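Local coordinates for uncharacterized protein (Staphylococcus aureus subsp. aureus, PDB 4H0A), which is of unknown function but belongs to the CAP (cysteine-rich secretory protein) family and also carries a CAP-associated N-terminal region, at residues A[73-77]-A[78-82]; A[210-213]-A[214-218]; A[283-286]-A[287-291]; A[293-296]-A[297-300]. One frame throughout, in Å; residues are numbered along the deposited sequence. Where two conformers were deposited one is given.

How the contacts relate
The four contacts form a chain of neighbours through the protein. Contact 1, a hairpin end in the CAP-associated region, meets contact 2 on helix 201-219 of the CAP region, their centres about 11 Å apart. K75 and Y80 both reach E211 there. Contact 2 then packs against contact 3 through I286, with centres about 12 Å apart. It also touches contact 4, where R217 NH1 lies 2.8 Å from L299 O, a probable hydrogen bond. Contacts 3 and 4 lie on successive helices, 282-290 and 293-299, with centres about 10 Å apart. Contacts 1 and 4 are farthest apart, about 23 Å between centres. The 1,2-ethanediol at contact 1 probably comes from the crystallisation liquor.

Contact 1: residues A[73-77]-A[78-82]. With EDO (1,2-ethanediol), chain E.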
# COMPACT_ATOMS: atom_id res chain seq x y z
N VAL A 73 8.60 7.21 -7.86
CA VAL A 73 7.16 7.36 -8.04
C VAL A 73 6.94 8.05 -9.37
O VAL A 73 7.53 9.09 -9.63
CB VAL A 73 6.51 8.12 -6.87
CG1 VAL A 73 5.00 8.27 -7.07
CG2 VAL A 73 6.82 7.40 -5.55
N PHE A 74 6.08 7.45 -10.22
CA PHE A 74 5.71 8.03 -11.51
C PHE A 74 4.21 8.20 -11.51
O PHE A 74 3.50 7.22 -11.26
CB PHE A 74 6.12 7.12 -12.67
CG PHE A 74 7.59 6.85 -12.80
CD1 PHE A 74 8.18 5.77 -12.15
CD2 PHE A 74 8.38 7.64 -13.63
CE1 PHE A 74 9.53 5.50 -12.32
CE2 PHE A 74 9.74 7.35 -13.80
CZ PHE A 74 10.30 6.29 -13.14
N LYS A 75 3.71 9.40 -11.78
CA LYS A 75 2.26 9.55 -11.78
C LYS A 75 1.79 10.61 -12.73
O LYS A 75 2.51 11.55 -13.06
CB LYS A 75 1.76 9.88 -10.37
CG LYS A 75 2.39 11.09 -9.74
CD LYS A 75 1.80 11.41 -8.39
CE LYS A 75 2.22 12.79 -7.93
NZ LYS A 75 1.53 13.20 -6.69
N ASP A 76 0.54 10.46 -13.15
CA ASP A 76 -0.14 11.42 -14.00
C ASP A 76 -1.64 11.24 -13.76
O ASP A 76 -2.03 10.45 -12.90
CB ASP A 76 0.29 11.26 -15.48
CG ASP A 76 -0.12 9.99 -16.20
OD1 ASP A 76 -1.04 9.30 -15.72
OD2 ASP A 76 0.45 9.71 -17.28
N LYS A 77 -2.48 11.96 -14.48
CA LYS A 77 -3.93 11.88 -14.27
C LYS A 77 -4.49 10.46 -14.35
O LYS A 77 -5.40 10.15 -13.58
CB LYS A 77 -4.69 12.78 -15.27
CG LYS A 77 -6.17 12.94 -14.96
CD LYS A 77 -6.80 14.13 -15.69
CE LYS A 77 -6.63 15.43 -14.94
NZ LYS A 77 -7.35 16.55 -15.61
N ASN A 78 -3.98 9.60 -15.27
CA ASN A 78 -4.54 8.26 -15.49
C ASN A 78 -3.70 7.11 -14.95
O ASN A 78 -4.11 5.95 -15.12
CB ASN A 78 -4.74 8.04 -16.98
CG ASN A 78 -5.56 9.13 -17.63
OD1 ASN A 78 -6.63 9.51 -17.13
ND2 ASN A 78 -5.08 9.69 -18.73
N SER A 79 -2.58 7.37 -14.27
CA SER A 79 -1.77 6.27 -13.76
C SER A 79 -1.00 6.66 -12.53
O SER A 79 -0.72 7.84 -12.30
CB SER A 79 -0.80 5.81 -14.84
OG SER A 79 0.07 6.87 -15.23
N TYR A 80 -0.64 5.64 -11.73
CA TYR A 80 0.12 5.83 -10.51
C TYR A 80 1.00 4.61 -10.30
O TYR A 80 0.47 3.50 -10.22
CB TYR A 80 -0.83 6.05 -9.33
CG TYR A 80 -0.09 6.31 -8.04
CD1 TYR A 80 0.39 7.59 -7.73
CD2 TYR A 80 0.22 5.28 -7.16
CE1 TYR A 80 1.14 7.82 -6.58
CE2 TYR A 80 0.95 5.51 -5.99
CZ TYR A 80 1.41 6.78 -5.71
OH TYR A 80 2.10 7.01 -4.54
N TYR A 81 2.32 4.80 -10.22
CA TYR A 81 3.27 3.71 -10.02
C TYR A 81 4.24 3.99 -8.88
O TYR A 81 4.83 5.07 -8.86
CB TYR A 81 4.10 3.48 -11.29
CG TYR A 81 3.31 3.36 -12.57
CD1 TYR A 81 2.71 2.15 -12.92
CD2 TYR A 81 3.23 4.41 -13.47
CE1 TYR A 81 2.03 2.02 -14.13
CE2 TYR A 81 2.57 4.28 -14.68
CZ TYR A 81 1.96 3.08 -15.01
OH TYR A 81 1.31 2.92 -16.21
N ILE A 82 4.44 3.02 -7.98
CA ILE A 82 5.51 3.04 -6.98
C ILE A 82 6.43 1.92 -7.42
O ILE A 82 6.05 0.75 -7.33
CB ILE A 82 5.09 2.90 -5.49
CG1 ILE A 82 4.09 4.00 -5.09
CG2 ILE A 82 6.38 2.96 -4.60
CD1 ILE A 82 3.40 3.74 -3.72
C1 EDO E . 3.99 9.23 -16.44
O1 EDO E . 4.56 9.94 -15.36
C2 EDO E . 3.55 7.85 -15.95
O2 EDO E . 2.84 7.22 -17.00
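D76 OD1 is gripped by two donors, S79 OG and N78 N, at the hairpin turn. S79 OG donates to D76 OD1 at 2.7 Å, and N78 N donates to D76 OD1 at 3.0 Å. The two come from opposite faces of the carboxylate plane. A weak, bent bond from S79 N adds to the grip. The carboxylate can reach these donors because CG of D76 sits between its own backbone N and carbonyl carbon (chi1 67°). Farther from the turn, F74 and Y81 form an antiparallel hydrogen-bonded pair, with F74 N to Y81 O at 3.0 Å and Y81 N to F74 O at 2.9 Å. On the face bearing V73, K75 and Y80, the lysine runs beside the tyrosine, and K75 CB lies 3.8 Å from Y80 CD1. V73 CG1 meets Y80 CE1 at 3.9 Å. On the other face a 1,2-ethanediol makes weak bonds to K75 O, D76 OD2 and S79 OG. The contact closes the hairpin of strands 69-76 and 79-86, which lies between strands 61-65 and 89-96. Helix 201-219 covers the Y80 face. There E211 takes both the K75 ammonium and the Y80 hydroxyl.

Contact 2: residues A[210-213]-A[214-218]; sequences YEVT and NEMRK
E215 and M216 each fold a CG back over the carbonyl oxygen one helical turn earlier. E215 CG lies 3.4 Å from E211 O, and M216 CG lies 3.3 Å from V212 O. CG anti to the carbonyl carbon (chi1 -71° and -65°) lays each chain back toward the start of the helix. R217 does the same, with its CG against T213 O. The same oxygens accept regular helical bonds, such as E215 N to E211 O at 2.9 Å. The side chains then diverge. E215 bends again at its second torsion, and its carboxylate swings to the flank of the helix. A water donates to both E211 O, at 2.8 Å, and E215 OE2, at 2.7 Å. K218 NZ forms a salt bridge to E215 OE2 at 2.9 Å, from above the carboxylate plane. M216, a selenomethionine, comes near V212 instead, with V212 CG1 4.4 Å from M216 CG, and both pack against I286 of helix 282-290. R217 carries its guanidinium toward K223 O and L299 O, and N214 OD1 accepts from L225 N. Helix 201-219 is thus polar on one flank and apolar on another. The buried E215 carboxylate is met by a water and an ammonium at one oxygen, which would probably stabilise its negative charge.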
# COMPACT_ATOMS: atom_id res chain seq x y z
N TYR A 210 -0.87 9.53 1.57
CA TYR A 210 -1.80 10.51 0.99
C TYR A 210 -2.15 10.18 -0.44
O TYR A 210 -3.32 10.22 -0.83
CB TYR A 210 -1.19 11.94 1.01
CG TYR A 210 -0.91 12.56 2.36
CD1 TYR A 210 -1.81 12.43 3.42
CD2 TYR A 210 0.18 13.41 2.54
CE1 TYR A 210 -1.60 13.07 4.64
CE2 TYR A 210 0.38 14.09 3.74
CZ TYR A 210 -0.52 13.92 4.79
OH TYR A 210 -0.31 14.53 6.01
N GLU A 211 -1.12 9.88 -1.25
CA GLU A 211 -1.31 9.60 -2.68
C GLU A 211 -2.14 8.35 -2.92
O GLU A 211 -3.04 8.38 -3.73
CB GLU A 211 0.04 9.45 -3.39
CG GLU A 211 0.77 10.77 -3.54
CD GLU A 211 2.18 10.65 -4.08
OE1 GLU A 211 2.73 9.53 -4.13
OE2 GLU A 211 2.73 11.70 -4.49
N VAL A 212 -1.82 7.24 -2.22
CA VAL A 212 -2.56 5.99 -2.42
C VAL A 212 -4.00 6.16 -1.91
O VAL A 212 -4.93 5.63 -2.53
CB VAL A 212 -1.86 4.77 -1.79
CG1 VAL A 212 -2.76 3.53 -1.92
CG2 VAL A 212 -0.52 4.52 -2.46
N THR A 213 -4.21 6.92 -0.82
CA THR A 213 -5.57 7.20 -0.34
C THR A 213 -6.38 7.89 -1.43
O THR A 213 -7.52 7.52 -1.68
CB THR A 213 -5.54 8.06 0.93
OG1 THR A 213 -5.01 7.27 1.99
CG2 THR A 213 -6.92 8.62 1.32
N ASN A 214 -5.78 8.89 -2.09
CA ASN A 214 -6.47 9.63 -3.15
C ASN A 214 -6.64 8.77 -4.42
O ASN A 214 -7.65 8.94 -5.08
CB ASN A 214 -5.78 10.97 -3.44
CG ASN A 214 -6.14 12.04 -2.42
OD1 ASN A 214 -7.19 11.97 -1.76
ND2 ASN A 214 -5.31 13.06 -2.26
N GLU A 215 -5.73 7.84 -4.72
CA GLU A 215 -5.93 6.93 -5.86
C GLU A 215 -7.14 6.03 -5.61
O GLU A 215 -7.93 5.82 -6.53
CB GLU A 215 -4.69 6.05 -6.11
CG GLU A 215 -3.50 6.80 -6.68
CD GLU A 215 -3.76 7.53 -7.98
OE1 GLU A 215 -4.42 6.95 -8.87
OE2 GLU A 215 -3.31 8.69 -8.10
N MSE A 216 -7.31 5.54 -4.37
CA MSE A 216 -8.46 4.70 -4.00
C MSE A 216 -9.74 5.50 -4.11
O MSE A 216 -10.74 5.00 -4.64
CB MSE A 216 -8.29 4.12 -2.59
CG MSE A 216 -7.11 3.15 -2.45
SE MSE A 216 -7.29 1.56 -3.54
CE MSE A 216 -6.13 2.13 -5.14
N ARG A 217 -9.72 6.76 -3.65
CA ARG A 217 -10.88 7.64 -3.77
C ARG A 217 -11.22 7.91 -5.25
O ARG A 217 -12.40 7.88 -5.61
CB ARG A 217 -10.62 8.97 -3.03
CG ARG A 217 -10.65 8.83 -1.51
CD ARG A 217 -10.39 10.16 -0.84
NE ARG A 217 -11.49 11.11 -1.08
CZ ARG A 217 -12.63 11.17 -0.40
NH1 ARG A 217 -12.87 10.32 0.59
NH2 ARG A 217 -13.55 12.08 -0.71
N LYS A 218 -10.20 8.16 -6.10
CA LYS A 218 -10.43 8.41 -7.54
C LYS A 218 -11.07 7.20 -8.23
O LYS A 218 -11.94 7.41 -9.08
CB LYS A 218 -9.14 8.82 -8.28
CG LYS A 218 -8.77 10.29 -8.06
CD LYS A 218 -7.55 10.72 -8.89
CE LYS A 218 -6.26 10.08 -8.45
NZ LYS A 218 -5.08 10.70 -9.11
O HOH W 1 -3.04 10.18 -5.86

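Contact 3: residues A[283-286]-A[287-291]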
# COMPACT_ATOMS: atom_id res chain seq x y z
N PRO A 283 0.84 -0.01 0.42
CA PRO A 283 -0.18 -0.91 -0.17
C PRO A 283 -0.76 -1.91 0.84
O PRO A 283 -1.97 -2.14 0.82
CB PRO A 283 0.58 -1.61 -1.29
CG PRO A 283 1.57 -0.55 -1.74
CD PRO A 283 2.05 0.03 -0.43
N THR A 284 0.08 -2.48 1.74
CA THR A 284 -0.43 -3.44 2.73
C THR A 284 -1.33 -2.73 3.74
O THR A 284 -2.39 -3.25 4.09
CB THR A 284 0.71 -4.17 3.46
OG1 THR A 284 1.56 -4.73 2.47
CG2 THR A 284 0.20 -5.28 4.37
N LEU A 285 -0.90 -1.58 4.24
CA LEU A 285 -1.70 -0.78 5.18
C LEU A 285 -3.07 -0.41 4.59
O LEU A 285 -4.07 -0.54 5.27
CB LEU A 285 -0.94 0.51 5.53
CG LEU A 285 -1.74 1.49 6.39
CD1 LEU A 285 -1.86 1.01 7.82
CD2 LEU A 285 -1.18 2.81 6.29
N ILE A 286 -3.09 0.11 3.35
CA ILE A 286 -4.33 0.52 2.68
C ILE A 286 -5.25 -0.69 2.49
O ILE A 286 -6.45 -0.56 2.72
CB ILE A 286 -4.03 1.25 1.35
CG1 ILE A 286 -3.42 2.64 1.65
CG2 ILE A 286 -5.30 1.36 0.45
CD1 ILE A 286 -4.44 3.75 2.03
N HIS A 287 -4.69 -1.85 2.12
CA HIS A 287 -5.48 -3.07 1.99
C HIS A 287 -6.20 -3.40 3.32
O HIS A 287 -7.37 -3.79 3.28
CB HIS A 287 -4.60 -4.26 1.56
CG HIS A 287 -5.29 -5.59 1.71
ND1 HIS A 287 -5.07 -6.39 2.81
CD2 HIS A 287 -6.25 -6.16 0.94
CE1 HIS A 287 -5.86 -7.44 2.66
NE2 HIS A 287 -6.59 -7.34 1.55
N SER A 288 -5.51 -3.26 4.47
CA SER A 288 -6.12 -3.56 5.76
C SER A 288 -7.22 -2.56 6.10
O SER A 288 -8.27 -2.97 6.60
CB SER A 288 -5.07 -3.60 6.87
OG SER A 288 -4.21 -4.71 6.66
N TRP A 289 -7.03 -1.26 5.77
CA TRP A 289 -8.08 -0.26 6.01
C TRP A 289 -9.26 -0.48 5.05
O TRP A 289 -10.42 -0.41 5.48
CB TRP A 289 -7.53 1.17 5.87
CG TRP A 289 -6.62 1.58 6.99
CD1 TRP A 289 -6.28 0.86 8.09
CD2 TRP A 289 -5.91 2.82 7.09
NE1 TRP A 289 -5.42 1.58 8.89
CE2 TRP A 289 -5.14 2.77 8.28
CE3 TRP A 289 -5.83 3.97 6.28
CZ2 TRP A 289 -4.35 3.85 8.70
CZ3 TRP A 289 -5.05 5.03 6.71
CH2 TRP A 289 -4.32 4.97 7.90
N MSE A 290 -8.98 -0.78 3.77
CA MSE A 290 -10.03 -1.04 2.77
C MSE A 290 -10.87 -2.29 3.11
O MSE A 290 -12.01 -2.38 2.66
CB MSE A 290 -9.41 -1.23 1.36
CG MSE A 290 -8.82 0.05 0.72
SE MSE A 290 -10.14 1.36 0.23
CE MSE A 290 -11.23 0.35 -1.00
N ASN A 291 -10.32 -3.25 3.90
CA ASN A 291 -11.03 -4.49 4.26
C ASN A 291 -11.61 -4.44 5.69
O ASN A 291 -12.03 -5.47 6.22
CB ASN A 291 -10.12 -5.69 4.05
CG ASN A 291 -9.96 -5.99 2.58
OD1 ASN A 291 -10.58 -6.90 2.05
ND2 ASN A 291 -9.19 -5.19 1.85
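L285 lies over one face of the W289 indole. L285 CD1 is 3.8 Å from W289 CE2 and sits toward the rim of the ring. L285 CD2 makes a CH-pi contact, 4.2 Å from the centroid of the W289 six-membered ring. CG anti to the backbone N (chi1 174°) carries the L285 branch to the indole, and chi2 of 74° sets its methyls. The carbonyl oxygen L285 O lies over the indole face too, while accepting the helical bond from W289 N at 3.1 Å. On the next flank I286 and M290, a selenomethionine, run side by side, with I286 CG2 3.8 Å from M290 CG. The bond from M290 N to I286 O is short, at 2.7 Å, and nearly straight. S288 OG adds only a weak bond to T284 O. Just past the helix end, N291 ND2 returns to H287 O at 2.7 Å. N291 N makes a weak bond to the same oxygen. Farther out, T144 OG1 is bonded to both H287 NE2 and N291 OD1, and so ties this end to the N-terminal region. L285 and W289 face strand 315-322, and W289 NE1 makes a weak bond to V275 O. I286 packs on helix 201-219. Helices packed on a central sheet in this way are typical of the alpha-beta-alpha sandwich of CAP domains.

Contact 4: residues A[293-296]-A[297-300]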
# COMPACT_ATOMS: atom_id res chain seq x y z
N ASP A 293 -14.72 -2.30 7.35
CA ASP A 293 -15.85 -1.42 7.01
C ASP A 293 -15.73 -0.02 7.62
O ASP A 293 -15.94 0.97 6.92
CB ASP A 293 -17.17 -2.05 7.47
CG ASP A 293 -18.39 -1.21 7.16
OD1 ASP A 293 -18.63 -0.93 5.96
OD2 ASP A 293 -19.09 -0.79 8.11
N ILE A 294 -15.38 0.05 8.91
CA ILE A 294 -15.28 1.34 9.61
C ILE A 294 -14.12 2.18 9.00
O ILE A 294 -14.33 3.36 8.73
CB ILE A 294 -15.10 1.12 11.14
CG1 ILE A 294 -16.29 0.35 11.78
CG2 ILE A 294 -14.88 2.45 11.86
CD1 ILE A 294 -17.69 1.02 11.68
N HIS A 295 -12.94 1.59 8.78
CA HIS A 295 -11.82 2.32 8.18
C HIS A 295 -12.10 2.63 6.69
O HIS A 295 -11.79 3.73 6.24
CB HIS A 295 -10.50 1.55 8.34
CG HIS A 295 -10.06 1.38 9.76
ND1 HIS A 295 -10.80 0.64 10.66
CD2 HIS A 295 -8.94 1.82 10.38
CE1 HIS A 295 -10.13 0.68 11.80
NE2 HIS A 295 -9.00 1.37 11.68
N ARG A 296 -12.69 1.66 5.94
CA ARG A 296 -13.03 1.84 4.53
C ARG A 296 -14.00 3.01 4.35
O ARG A 296 -13.80 3.83 3.45
CB ARG A 296 -13.67 0.56 3.96
CG ARG A 296 -13.85 0.55 2.43
CD ARG A 296 -15.23 0.10 1.99
NE ARG A 296 -15.75 -1.03 2.77
CZ ARG A 296 -15.40 -2.31 2.61
NH1 ARG A 296 -14.52 -2.66 1.68
NH2 ARG A 296 -15.93 -3.25 3.39
N SER A 297 -15.06 3.08 5.19
CA SER A 297 -16.06 4.15 5.12
C SER A 297 -15.44 5.54 5.32
O SER A 297 -15.90 6.49 4.70
CB SER A 297 -17.20 3.92 6.12
OG SER A 297 -16.83 4.14 7.47
N ARG A 298 -14.38 5.64 6.14
CA ARG A 298 -13.68 6.92 6.34
C ARG A 298 -12.86 7.30 5.11
O ARG A 298 -12.93 8.44 4.67
CB ARG A 298 -12.78 6.88 7.59
CG ARG A 298 -13.57 6.84 8.89
CD ARG A 298 -12.78 6.20 10.01
NE ARG A 298 -13.55 6.08 11.24
CZ ARG A 298 -13.18 5.38 12.31
NH1 ARG A 298 -12.03 4.70 12.31
NH2 ARG A 298 -13.96 5.32 13.38
N LEU A 299 -12.08 6.34 4.55
CA LEU A 299 -11.27 6.59 3.34
C LEU A 299 -12.14 7.03 2.17
O LEU A 299 -11.75 7.93 1.43
CB LEU A 299 -10.50 5.33 2.91
CG LEU A 299 -9.23 4.96 3.67
CD1 LEU A 299 -8.79 3.57 3.29
CD2 LEU A 299 -8.11 5.94 3.38
N LEU A 300 -13.29 6.38 1.99
CA LEU A 300 -14.21 6.64 0.87
C LEU A 300 -15.40 7.51 1.28
O LEU A 300 -16.45 7.44 0.63
CB LEU A 300 -14.71 5.30 0.33
CG LEU A 300 -13.64 4.26 0.02
CD1 LEU A 300 -14.28 2.96 -0.42
CD2 LEU A 300 -12.65 4.78 -1.03
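R298 crosses the side chain of I294, one turn earlier in helix 293-299. R298 CB lies 3.6 Å from H295 O. CG and CD then skirt the I294 carbonyl, with R298 CD 3.5 Å from I294 O. The chain is extended from CG to NE, and a chi1 of -71° directs it toward the start of the helix. NE passes I294 CG2. R298 CZ stands 3.4 Å from I294 CG2, and R298 NH2 is equally close. The methyl therefore sits over the centre of one guanidinium face. R298 NH1 lies over one face of the H295 ring, 4.5 Å from H295 CE1, and makes a weak bond to N274 OD1. H295 itself is bonded through ND1 to S292 OG, and its ring meets that of W289. I294 O also accepts from S297 OG at 2.9 Å, which arrives above the carbonyl plane. The regular bond to that oxygen, from R298 N, is long and weak. At the C-terminal end, L300 N closes the last turn on R296 O at 3.0 Å. In chemical terms, one flat face of the arginine is spent on a methyl group. Its N-H groups, directed within the guanidinium plane, remain suited to polar partners, while the S297 hydroxyl supplements the weak backbone bond.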